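Local coordinates for protein LamCAT (Aquimarina, PDB 6JH5) that probably hydrolyses the beta-glucan laminarin as a marine bacterial laminarinase of glycoside hydrolase family 16, and carries a bound calcium ion, at residues A[63-68]-A[203-208]. Residues are numbered along the deposited sequence; the frame is centred on the assembly and turned at random.
Sequences YNYTST and MAIGGN
Ser67 reaches across to the backbone of Met203, its OG donating a hydrogen bond of 2.7 Å to Met203 O. With chi1 at -170°, OG is swung away from the backbone N of Ser67 and across to the neighbouring strand; it arrives in the plane of the carbonyl group, on a lone pair, at a C=O...O angle of 138°. Met203 is held a second time, through its N, by a long, weak hydrogen bond to Thr68 O (3.4 Å), so the hydroxyl supplies the shorter link where the antiparallel strands draw apart. With an alanine here, Met203 O would probably lose this donor, leaving the weak bond as the remaining hydrogen bond between the two segments. Toward Tyr65 and Ile205 the contact becomes apolar: Ile205 sets its CG2 methyl over one face of the Tyr65 ring, 3.8 Å from the centroid and 11° off the normal, a CH-pi contact in which the two side chains cross at about a right angle. The ring is further positioned by Phe219 and by a hydrogen bond between its OH and Asn216. This widening between strands 63-71 and 197-205 belongs to the curved beta-sandwich (jelly roll) of family 16 glycoside hydrolases.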
# COMPACT_ATOMS: atom_id res chain seq x y z
N TYR A 63 -0.91 18.15 -14.38
CA TYR A 63 0.07 17.10 -14.02
C TYR A 63 0.45 16.31 -15.27
O TYR A 63 -0.28 16.35 -16.23
CB TYR A 63 -0.49 16.24 -12.88
CG TYR A 63 -0.66 17.08 -11.65
CD1 TYR A 63 0.40 17.31 -10.81
CD2 TYR A 63 -1.84 17.75 -11.42
CE1 TYR A 63 0.28 18.13 -9.71
CE2 TYR A 63 -1.98 18.56 -10.32
CZ TYR A 63 -0.92 18.76 -9.47
OH TYR A 63 -1.04 19.59 -8.41
N ASN A 64 1.58 15.63 -15.20
CA ASN A 64 2.15 14.95 -16.39
C ASN A 64 2.12 13.42 -16.33
O ASN A 64 2.60 12.81 -17.24
CB ASN A 64 3.56 15.47 -16.64
CG ASN A 64 3.51 16.97 -16.82
OD1 ASN A 64 2.68 17.47 -17.54
ND2 ASN A 64 4.37 17.66 -16.12
N TYR A 65 1.61 12.88 -15.24
CA TYR A 65 1.51 11.41 -15.09
C TYR A 65 0.14 11.08 -14.49
O TYR A 65 -0.40 11.86 -13.75
CB TYR A 65 2.60 10.85 -14.17
CG TYR A 65 4.00 11.25 -14.54
CD1 TYR A 65 4.71 10.53 -15.48
CD2 TYR A 65 4.59 12.36 -13.99
CE1 TYR A 65 6.00 10.91 -15.83
CE2 TYR A 65 5.87 12.75 -14.33
CZ TYR A 65 6.58 12.02 -15.26
OH TYR A 65 7.82 12.41 -15.61
N THR A 66 -0.36 9.92 -14.87
CA THR A 66 -1.62 9.40 -14.30
C THR A 66 -1.36 8.01 -13.76
O THR A 66 -0.48 7.33 -14.23
CB THR A 66 -2.76 9.38 -15.31
OG1 THR A 66 -2.37 8.57 -16.41
CG2 THR A 66 -3.14 10.78 -15.75
N SER A 67 -2.13 7.65 -12.75
CA SER A 67 -2.02 6.32 -12.13
C SER A 67 -3.31 6.05 -11.34
O SER A 67 -4.27 6.71 -11.56
CB SER A 67 -0.79 6.20 -11.27
OG SER A 67 -0.59 4.87 -10.88
N THR A 68 -3.28 5.04 -10.49
CA THR A 68 -4.49 4.73 -9.70
C THR A 68 -4.15 4.62 -8.21
O THR A 68 -3.10 4.14 -7.91
CB THR A 68 -5.12 3.40 -10.16
OG1 THR A 68 -5.84 3.71 -11.34
CG2 THR A 68 -6.11 2.79 -9.18
N MET A 203 0.08 3.18 -7.29
CA MET A 203 1.45 3.37 -7.80
C MET A 203 1.64 4.88 -7.97
O MET A 203 0.99 5.47 -8.81
CB MET A 203 1.72 2.64 -9.11
CG MET A 203 3.11 2.93 -9.66
SD MET A 203 3.69 1.55 -10.70
CE MET A 203 2.43 1.52 -11.96
N ALA A 204 2.48 5.46 -7.13
CA ALA A 204 2.76 6.91 -7.27
C ALA A 204 3.98 7.09 -8.17
O ALA A 204 4.71 6.16 -8.34
CB ALA A 204 3.02 7.53 -5.92
N ILE A 205 4.09 8.28 -8.75
CA ILE A 205 5.26 8.63 -9.60
C ILE A 205 5.91 9.85 -8.98
O ILE A 205 5.28 10.85 -8.86
CB ILE A 205 4.82 8.94 -11.03
CG1 ILE A 205 4.10 7.77 -11.70
CG2 ILE A 205 6.01 9.43 -11.84
CD1 ILE A 205 4.93 6.53 -11.80
N GLY A 206 7.13 9.69 -8.48
CA GLY A 206 7.81 10.83 -7.85
C GLY A 206 7.39 11.04 -6.42
O GLY A 206 6.45 10.45 -5.99
N GLY A 207 8.12 11.91 -5.73
CA GLY A 207 7.76 12.19 -4.34
C GLY A 207 8.99 12.31 -3.49
O GLY A 207 10.05 12.03 -3.95
N ASN A 208 8.79 12.64 -2.24
CA ASN A 208 9.96 12.89 -1.37
C ASN A 208 10.84 11.65 -1.26
O ASN A 208 12.02 11.79 -1.35
CB ASN A 208 9.51 13.41 -0.01
CG ASN A 208 8.79 14.74 -0.10
OD1 ASN A 208 9.11 15.56 -0.94
ND2 ASN A 208 7.83 14.94 0.77